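Local atomic coordinates of FBP protein (Leishmania major, PDB entry 5OEZ), a protein that probably catalyses the magnesium-dependent hydrolysis of fructose 1,6-bisphosphate to fructose 6-phosphate and phosphate, a step of gluconeogenesis, as a homotetramer under allosteric control by AMP. Residues E100-A105 with D152-I157; D112-F117 with W139-D144. One frame throughout, in Å; residues are numbered along the deposited sequence.

Contact 1. Residues E100-A105 with D152-I157; sequences EQMIIA and DANAVI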
ATOM      1  N   GLU C 100     -23.848  -3.987 -26.379  1.00 76.17           N
ATOM      2  CA  GLU C 100     -24.951  -4.644 -27.076  1.00 89.50           C
ATOM      3  C   GLU C 100     -24.558  -5.968 -27.754  1.00 86.88           C
ATOM      4  O   GLU C 100     -25.380  -6.876 -27.833  1.00 91.14           O
ATOM      5  CB  GLU C 100     -25.694  -3.698 -28.014  1.00 90.56           C
ATOM      6  CG  GLU C 100     -27.183  -4.065 -28.216  1.00101.05           C
ATOM      7  CD  GLU C 100     -28.068  -4.096 -26.949  1.00105.09           C
ATOM      8  OE1 GLU C 100     -27.601  -3.839 -25.819  1.00106.14           O
ATOM      9  OE2 GLU C 100     -29.277  -4.391 -27.082  1.00114.26           O
ATOM     10  N   GLN C 101     -23.314  -6.082 -28.220  1.00 76.92           N
ATOM     11  CA  GLN C 101     -22.858  -7.287 -28.912  1.00 78.52           C
ATOM     12  C   GLN C 101     -21.713  -7.951 -28.180  1.00 75.75           C
ATOM     13  O   GLN C 101     -21.009  -7.320 -27.408  1.00 65.34           O
ATOM     14  CB  GLN C 101     -22.415  -6.953 -30.332  1.00 78.87           C
ATOM     15  CG  GLN C 101     -23.570  -6.742 -31.294  1.00 93.98           C
ATOM     16  CD  GLN C 101     -23.102  -6.432 -32.700  1.00103.75           C
ATOM     17  OE1 GLN C 101     -21.908  -6.529 -33.007  1.00109.79           O
ATOM     18  NE2 GLN C 101     -24.038  -6.065 -33.568  1.00 93.05           N
ATOM     19  N   MET C 102     -21.526  -9.231 -28.473  1.00 71.51           N
ATOM     20  CA  MET C 102     -20.345  -9.965 -28.053  1.00 59.98           C
ATOM     21  C   MET C 102     -19.133  -9.593 -28.908  1.00 55.25           C
ATOM     22  O   MET C 102     -19.264  -9.132 -30.053  1.00 55.63           O
ATOM     23  CB  MET C 102     -20.608 -11.463 -28.135  1.00 64.41           C
ATOM     24  CG  MET C 102     -21.557 -11.968 -27.063  1.00 69.91           C
ATOM     25  SD  MET C 102     -22.063 -13.694 -27.279  1.00 81.78           S
ATOM     26  CE  MET C 102     -23.206 -13.491 -28.638  1.00 78.21           C
ATOM     27  N   ILE C 103     -17.952  -9.795 -28.335  1.00 55.99           N
ATOM     28  CA  ILE C 103     -16.675  -9.574 -29.026  1.00 58.06           C
ATOM     29  C   ILE C 103     -16.013 -10.917 -29.258  1.00 53.88           C
ATOM     30  O   ILE C 103     -15.935 -11.725 -28.349  1.00 62.52           O
ATOM     31  CB  ILE C 103     -15.747  -8.677 -28.192  1.00 60.32           C
ATOM     32  CG1 ILE C 103     -16.325  -7.260 -28.110  1.00 65.49           C
ATOM     33  CG2 ILE C 103     -14.346  -8.619 -28.790  1.00 63.48           C
ATOM     34  CD1 ILE C 103     -15.814  -6.479 -26.925  1.00 66.06           C
ATOM     35  N   ILE C 104     -15.548 -11.144 -30.476  1.00 56.94           N
ATOM     36  CA  ILE C 104     -14.859 -12.372 -30.849  1.00 60.70           C
ATOM     37  C   ILE C 104     -13.369 -12.059 -30.786  1.00 62.37           C
ATOM     38  O   ILE C 104     -12.920 -11.060 -31.357  1.00 63.85           O
ATOM     39  CB  ILE C 104     -15.271 -12.852 -32.265  1.00 64.88           C
ATOM     40  CG1 ILE C 104     -16.683 -13.470 -32.257  1.00 72.69           C
ATOM     41  CG2 ILE C 104     -14.343 -13.944 -32.768  1.00 67.63           C
ATOM     42  CD1 ILE C 104     -17.799 -12.616 -31.705  1.00 70.74           C
ATOM     43  N   ALA C 105     -12.610 -12.892 -30.081  1.00 61.72           N
ATOM     44  CA  ALA C 105     -11.155 -12.756 -30.051  1.00 67.68           C
ATOM     45  C   ALA C 105     -10.583 -12.998 -31.441  1.00 72.24           C
ATOM     46  O   ALA C 105     -11.137 -13.785 -32.209  1.00 76.91           O
ATOM     47  CB  ALA C 105     -10.555 -13.735 -29.059  1.00 68.62           C
ATOM     48  N   ASP C 152     -22.179 -16.587 -35.462  1.00 70.21           N
ATOM     49  CA  ASP C 152     -21.866 -17.895 -34.878  1.00 69.12           C
ATOM     50  C   ASP C 152     -22.081 -17.865 -33.385  1.00 65.28           C
ATOM     51  O   ASP C 152     -22.756 -18.729 -32.829  1.00 68.97           O
ATOM     52  CB  ASP C 152     -20.403 -18.313 -35.160  1.00 77.28           C
ATOM     53  CG  ASP C 152     -20.140 -18.664 -36.629  1.00 84.56           C
ATOM     54  OD1 ASP C 152     -21.103 -18.826 -37.412  1.00 94.29           O
ATOM     55  OD2 ASP C 152     -18.948 -18.787 -36.995  1.00 90.66           O
ATOM     56  N   ALA C 153     -21.474 -16.877 -32.729  1.00 65.82           N
ATOM     57  CA  ALA C 153     -21.566 -16.726 -31.269  1.00 60.45           C
ATOM     58  C   ALA C 153     -23.014 -16.636 -30.788  1.00 63.22           C
ATOM     59  O   ALA C 153     -23.361 -17.228 -29.758  1.00 61.53           O
ATOM     60  CB  ALA C 153     -20.775 -15.512 -30.812  1.00 57.59           C
ATOM     61  N   ASN C 154     -23.851 -15.915 -31.538  1.00 64.98           N
ATOM     62  CA  ASN C 154     -25.287 -15.798 -31.212  1.00 67.33           C
ATOM     63  C   ASN C 154     -26.014 -17.141 -31.280  1.00 66.93           C
ATOM     64  O   ASN C 154     -26.826 -17.449 -30.417  1.00 62.65           O
ATOM     65  CB  ASN C 154     -25.987 -14.790 -32.134  1.00 74.34           C
ATOM     66  CG  ASN C 154     -25.664 -13.344 -31.793  1.00 83.68           C
ATOM     67  OD1 ASN C 154     -25.258 -13.022 -30.675  1.00 72.82           O
ATOM     68  ND2 ASN C 154     -25.814 -12.459 -32.778  1.00 93.04           N
ATOM     69  N   ALA C 155     -25.709 -17.943 -32.299  1.00 64.21           N
ATOM     70  CA  ALA C 155     -26.250 -19.294 -32.394  1.00 63.18           C
ATOM     71  C   ALA C 155     -25.777 -20.194 -31.258  1.00 62.01           C
ATOM     72  O   ALA C 155     -26.576 -20.945 -30.704  1.00 70.06           O
ATOM     73  CB  ALA C 155     -25.908 -19.918 -33.738  1.00 68.98           C
ATOM     74  N   VAL C 156     -24.503 -20.088 -30.880  1.00 62.21           N
ATOM     75  CA  VAL C 156     -23.944 -20.936 -29.821  1.00 62.09           C
ATOM     76  C   VAL C 156     -24.613 -20.713 -28.473  1.00 63.00           C
ATOM     77  O   VAL C 156     -24.998 -21.681 -27.812  1.00 66.63           O
ATOM     78  CB  VAL C 156     -22.409 -20.788 -29.706  1.00 62.73           C
ATOM     79  CG1 VAL C 156     -21.859 -21.430 -28.430  1.00 62.38           C
ATOM     80  CG2 VAL C 156     -21.743 -21.414 -30.918  1.00 65.19           C
ATOM     81  N   ILE C 157     -24.756 -19.462 -28.054  1.00 65.76           N
ATOM     82  CA  ILE C 157     -25.353 -19.175 -26.746  1.00 66.52           C
ATOM     83  C   ILE C 157     -26.806 -19.642 -26.608  1.00 65.92           C
ATOM     84  O   ILE C 157     -27.211 -20.066 -25.517  1.00 62.32           O
ATOM     85  CB  ILE C 157     -25.149 -17.671 -26.419  1.00 72.82           C
ATOM     86  CG1 ILE C 157     -23.751 -17.444 -25.888  1.00 84.32           C
ATOM     87  CG2 ILE C 157     -26.190 -17.124 -25.479  1.00 74.03           C
ATOM     88  CD1 ILE C 157     -23.500 -18.080 -24.552  1.00 93.99           C
TER
HETATM   89  O   HOH W   1     -23.678 -10.570 -29.943  1.00 63.15           O
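A153 sits on the turn of the helix that faces segment 100-105, and its methyl group is where M102 and I104 both arrive. The CE of M102 lies 3.8 Å from A153 CB, and the sulfur of the same side chain stays close to that methyl. From further along the same segment, I104 CD1 comes to 4.2 Å from A153 CB. The small A153 side chain is consistent with the close approach of segment 100-105: its CA and that of M102, the closest pair of the two backbones, are 7.6 Å apart.

N154, next along, starts off across the line of approach, but chi1 of -75° sets CG anti to its carbonyl carbon and brings the amide round to the M102 end. The side chains of M102 and N154 cross at a slant. A water bridges the same gap: it accepts from M102 N at 2.9 Å and donates to N154 OD1 at 3.0 Å. No direct hydrogen bond links the segments, so this water is the polar tie between them.

The arrangement is a helix laid against a sheet. Helix 150-158 lies across strands 103-104, 91-96 and 113-121, which follow one another from one edge of the eight-stranded mixed sheet of the N-terminal FBPase domain; A153 also rests on V93 of the second of them.

One turn further on, I157 comes back to the same side of the helix, its N hydrogen-bonded to A153 O at 3.1 Å. Its CG1 lies 4.3 Å from M102 SD. In M102, chi1 and the extended chi2 (172°) bring the sulfur to I157, and the bend at chi3 (-75°) then turns CE toward A153 and N154. I157 also packs against I311 from a loop.

Contact 2. Residues D112-F117 with W139-D144; sequences DYLIFF and WRLPKD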
ATOM      1  N   ASP C 112     -10.840 -21.202 -25.855  1.00 74.07           N
ATOM      2  CA  ASP C 112     -12.080 -22.007 -25.928  1.00 69.76           C
ATOM      3  C   ASP C 112     -13.111 -21.671 -24.841  1.00 60.01           C
ATOM      4  O   ASP C 112     -14.104 -22.385 -24.682  1.00 60.15           O
ATOM      5  CB  ASP C 112     -11.747 -23.527 -25.987  1.00 95.41           C
ATOM      6  CG  ASP C 112     -10.732 -23.970 -24.936  1.00117.31           C
ATOM      7  OD1 ASP C 112     -10.411 -23.204 -23.994  1.00132.73           O
ATOM      8  OD2 ASP C 112     -10.244 -25.111 -25.080  1.00116.81           O
ATOM      9  N   TYR C 113     -12.913 -20.562 -24.126  1.00 54.96           N
ATOM     10  CA  TYR C 113     -13.876 -20.114 -23.124  1.00 57.92           C
ATOM     11  C   TYR C 113     -14.763 -18.986 -23.652  1.00 52.51           C
ATOM     12  O   TYR C 113     -14.300 -18.096 -24.365  1.00 50.82           O
ATOM     13  CB  TYR C 113     -13.163 -19.688 -21.833  1.00 56.49           C
ATOM     14  CG  TYR C 113     -12.571 -20.861 -21.091  1.00 58.17           C
ATOM     15  CD1 TYR C 113     -13.387 -21.870 -20.593  1.00 56.51           C
ATOM     16  CD2 TYR C 113     -11.199 -20.958 -20.870  1.00 61.58           C
ATOM     17  CE1 TYR C 113     -12.861 -22.944 -19.897  1.00 58.27           C
ATOM     18  CE2 TYR C 113     -10.662 -22.037 -20.182  1.00 62.19           C
ATOM     19  CZ  TYR C 113     -11.496 -23.031 -19.699  1.00 68.54           C
ATOM     20  OH  TYR C 113     -10.980 -24.116 -19.014  1.00 60.32           O
ATOM     21  N   LEU C 114     -16.048 -19.049 -23.298  1.00 51.65           N
ATOM     22  CA  LEU C 114     -16.990 -17.945 -23.498  1.00 52.59           C
ATOM     23  C   LEU C 114     -17.165 -17.323 -22.126  1.00 49.43           C
ATOM     24  O   LEU C 114     -17.508 -18.031 -21.188  1.00 48.84           O
ATOM     25  CB  LEU C 114     -18.350 -18.447 -24.001  1.00 53.45           C
ATOM     26  CG  LEU C 114     -18.422 -19.123 -25.384  1.00 60.86           C
ATOM     27  CD1 LEU C 114     -18.048 -20.586 -25.312  1.00 57.90           C
ATOM     28  CD2 LEU C 114     -19.824 -18.986 -25.966  1.00 70.31           C
ATOM     29  N   ILE C 115     -16.944 -16.017 -21.998  1.00 45.04           N
ATOM     30  CA  ILE C 115     -17.045 -15.368 -20.693  1.00 42.15           C
ATOM     31  C   ILE C 115     -17.981 -14.170 -20.765  1.00 45.08           C
ATOM     32  O   ILE C 115     -17.895 -13.346 -21.668  1.00 47.58           O
ATOM     33  CB  ILE C 115     -15.667 -15.003 -20.100  1.00 45.21           C
ATOM     34  CG1 ILE C 115     -15.838 -14.312 -18.752  1.00 48.71           C
ATOM     35  CG2 ILE C 115     -14.857 -14.122 -21.032  1.00 44.06           C
ATOM     36  CD1 ILE C 115     -14.595 -14.378 -17.880  1.00 53.73           C
ATOM     37  N   PHE C 116     -18.906 -14.120 -19.815  1.00 43.80           N
ATOM     38  CA  PHE C 116     -19.900 -13.082 -19.736  1.00 48.21           C
ATOM     39  C   PHE C 116     -19.721 -12.458 -18.384  1.00 47.27           C
ATOM     40  O   PHE C 116     -19.747 -13.167 -17.383  1.00 45.30           O
ATOM     41  CB  PHE C 116     -21.296 -13.682 -19.911  1.00 45.88           C
ATOM     42  CG  PHE C 116     -21.482 -14.273 -21.260  1.00 45.62           C
ATOM     43  CD1 PHE C 116     -21.842 -13.471 -22.325  1.00 49.70           C
ATOM     44  CD2 PHE C 116     -21.217 -15.613 -21.485  1.00 49.57           C
ATOM     45  CE1 PHE C 116     -21.985 -13.997 -23.600  1.00 57.11           C
ATOM     46  CE2 PHE C 116     -21.348 -16.150 -22.755  1.00 55.56           C
ATOM     47  CZ  PHE C 116     -21.728 -15.340 -23.816  1.00 56.47           C
ATOM     48  N   PHE C 117     -19.527 -11.143 -18.356  1.00 43.54           N
ATOM     49  CA  PHE C 117     -19.203 -10.483 -17.114  1.00 44.01           C
ATOM     50  C   PHE C 117     -19.916  -9.159 -16.939  1.00 40.80           C
ATOM     51  O   PHE C 117     -20.243  -8.491 -17.901  1.00 43.37           O
ATOM     52  CB  PHE C 117     -17.674 -10.313 -16.997  1.00 49.17           C
ATOM     53  CG  PHE C 117     -17.078  -9.411 -18.041  1.00 47.32           C
ATOM     54  CD1 PHE C 117     -16.723  -9.897 -19.295  1.00 48.30           C
ATOM     55  CD2 PHE C 117     -16.881  -8.068 -17.772  1.00 46.25           C
ATOM     56  CE1 PHE C 117     -16.187  -9.049 -20.258  1.00 47.09           C
ATOM     57  CE2 PHE C 117     -16.362  -7.218 -18.738  1.00 48.19           C
ATOM     58  CZ  PHE C 117     -16.024  -7.703 -19.988  1.00 43.84           C
ATOM     59  N   TRP C 139     -18.339 -20.417 -19.786  1.00 44.78           N
ATOM     60  CA  TRP C 139     -18.832 -21.601 -20.487  1.00 49.09           C
ATOM     61  C   TRP C 139     -17.701 -22.064 -21.404  1.00 57.76           C
ATOM     62  O   TRP C 139     -16.751 -21.305 -21.658  1.00 53.54           O
ATOM     63  CB  TRP C 139     -20.050 -21.261 -21.341  1.00 45.41           C
ATOM     64  CG  TRP C 139     -21.348 -21.190 -20.624  1.00 46.84           C
ATOM     65  CD1 TRP C 139     -22.319 -22.147 -20.599  1.00 48.08           C
ATOM     66  CD2 TRP C 139     -21.861 -20.083 -19.888  1.00 45.42           C
ATOM     67  NE1 TRP C 139     -23.399 -21.715 -19.878  1.00 55.41           N
ATOM     68  CE2 TRP C 139     -23.151 -20.444 -19.435  1.00 49.57           C
ATOM     69  CE3 TRP C 139     -21.364 -18.818 -19.567  1.00 50.61           C
ATOM     70  CZ2 TRP C 139     -23.946 -19.593 -18.670  1.00 48.26           C
ATOM     71  CZ3 TRP C 139     -22.166 -17.959 -18.803  1.00 48.43           C
ATOM     72  CH2 TRP C 139     -23.432 -18.359 -18.353  1.00 45.18           C
ATOM     73  N   ARG C 140     -17.840 -23.277 -21.928  1.00 51.70           N
ATOM     74  CA  ARG C 140     -16.878 -23.835 -22.875  1.00 68.95           C
ATOM     75  C   ARG C 140     -17.531 -24.033 -24.255  1.00 60.45           C
ATOM     76  O   ARG C 140     -18.733 -24.261 -24.352  1.00 63.09           O
ATOM     77  CB  ARG C 140     -16.312 -25.141 -22.311  1.00 72.52           C
ATOM     78  CG  ARG C 140     -15.227 -25.757 -23.163  1.00 91.24           C
ATOM     79  CD  ARG C 140     -14.742 -27.057 -22.564  1.00103.36           C
ATOM     80  NE  ARG C 140     -13.858 -26.753 -21.450  1.00 98.33           N
ATOM     81  CZ  ARG C 140     -12.544 -26.560 -21.538  1.00104.95           C
ATOM     82  NH1 ARG C 140     -11.899 -26.654 -22.702  1.00117.15           N
ATOM     83  NH2 ARG C 140     -11.855 -26.278 -20.437  1.00117.96           N
ATOM     84  N   LEU C 141     -16.753 -23.898 -25.328  1.00 65.65           N
ATOM     85  CA  LEU C 141     -17.250 -24.259 -26.659  1.00 75.38           C
ATOM     86  C   LEU C 141     -17.783 -25.681 -26.600  1.00 73.82           C
ATOM     87  O   LEU C 141     -17.049 -26.575 -26.167  1.00 67.16           O
ATOM     88  CB  LEU C 141     -16.138 -24.241 -27.708  1.00 82.63           C
ATOM     89  CG  LEU C 141     -15.759 -22.964 -28.437  1.00 88.91           C
ATOM     90  CD1 LEU C 141     -14.641 -23.270 -29.431  1.00 92.07           C
ATOM     91  CD2 LEU C 141     -16.965 -22.387 -29.141  1.00 90.16           C
ATOM     92  N   PRO C 142     -19.047 -25.899 -27.020  1.00 74.56           N
ATOM     93  CA  PRO C 142     -19.453 -27.289 -27.256  1.00 88.05           C
ATOM     94  C   PRO C 142     -18.514 -28.001 -28.235  1.00 89.47           C
ATOM     95  O   PRO C 142     -17.820 -27.347 -29.018  1.00 80.57           O
ATOM     96  CB  PRO C 142     -20.859 -27.148 -27.847  1.00 88.82           C
ATOM     97  CG  PRO C 142     -21.371 -25.886 -27.241  1.00 83.65           C
ATOM     98  CD  PRO C 142     -20.177 -24.969 -27.188  1.00 77.45           C
ATOM     99  N   LYS C 143     -18.464 -29.328 -28.148  1.00115.70           N
ATOM    100  CA  LYS C 143     -17.583 -30.138 -29.011  1.00131.41           C
ATOM    101  C   LYS C 143     -18.035 -30.027 -30.473  1.00128.25           C
ATOM    102  O   LYS C 143     -19.228 -29.828 -30.733  1.00104.41           O
ATOM    103  CB  LYS C 143     -17.528 -31.609 -28.536  1.00135.92           C
ATOM    104  CG  LYS C 143     -16.142 -32.240 -28.494  1.00141.47           C
ATOM    105  CD  LYS C 143     -15.269 -31.636 -27.396  1.00135.76           C
ATOM    106  CE  LYS C 143     -15.568 -32.286 -26.026  1.00126.65           C
ATOM    107  NZ  LYS C 143     -16.251 -31.416 -25.030  1.00114.18           N
ATOM    108  N   ASP C 144     -17.058 -30.102 -31.388  1.00137.45           N
ATOM    109  CA  ASP C 144     -17.210 -29.892 -32.852  1.00154.49           C
ATOM    110  C   ASP C 144     -17.879 -28.545 -33.257  1.00156.07           C
ATOM    111  O   ASP C 144     -18.597 -28.470 -34.249  1.00168.93           O
ATOM    112  CB  ASP C 144     -17.636 -31.152 -33.654  1.00152.26           C
ATOM    113  CG  ASP C 144     -19.129 -31.406 -33.685  1.00151.26           C
ATOM    114  OD1 ASP C 144     -19.887 -30.939 -32.822  1.00140.21           O
ATOM    115  OD2 ASP C 144     -19.547 -32.108 -34.623  1.00144.25           O
TER
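The backbone O of W139 lies at the edge of the Y113 ring, in its plane, while OD1 of D112 stands over one face, 3.9 Å above the plane and displaced toward the rim. The guanidinium of R140 takes Y113 CE1 over one face, the two planes standing 68° apart. The indole of W139 has L114 O at its edge; its six-membered ring meets the F116 ring obliquely, with centroids 5.7 Å apart, and the nearest atoms are F116 CD2 and W139 CZ3 at 3.7 Å. Indole NE1 is hydrogen-bonded to K161 O.

Two backbone hydrogen bonds join L114 and W139, an antiparallel hydrogen-bonded pair. W139 N reaches L114 O at 2.9 Å, nearly straight and in the carbonyl plane; L114 N reaches W139 O from above the plane of W139's own carbonyl group. Y113 and R140 form the adjoining non-hydrogen-bonded pair. This is the open end of the beta hairpin made by strands 113-121 and 132-140, in the middle of the domain's large sheet, and Y113 is one of the residues that bind AMP.

Past the pairing, L141 N still hydrogen-bonds to D112 O at 3.1 Å. L114 CD1 packs against the backbone where strand 132-140 ends, 3.6 Å from both R140 C and L141 N. On the opposite face R140 runs out extended, bends at chi3 (-77°) and turns its NH1 to D112 OD2, a salt bridge of 3.3 Å with carboxylate and guanidinium planes 70° apart. The positive charge may offset part of the repulsion between D112 and D27, another AMP-binding residue, whose carboxylates lie close together.

In the fold
Both contacts belong to the large sheet of the N-terminal domain, but contact 2 joins neighbouring strands inside it, whereas contact 1 sets a covering helix on segment 100-105, which includes the outermost strand within this chain. They meet through F116, whose CZ is 3.3 Å from I157 CD1 and whose CE1 is 3.7 Å from M102 SD; L114 packs on V156 and I157. Apolar packing and one water carry contact 1, which is mostly buried. Contact 2 combines backbone hydrogen bonds, a salt bridge at its exposed end and apolar and aromatic packing: L114, F116 and W139 are on the face toward helix 150-158, whereas Y113, also buried, and the exposed R140 lie toward the AMP site.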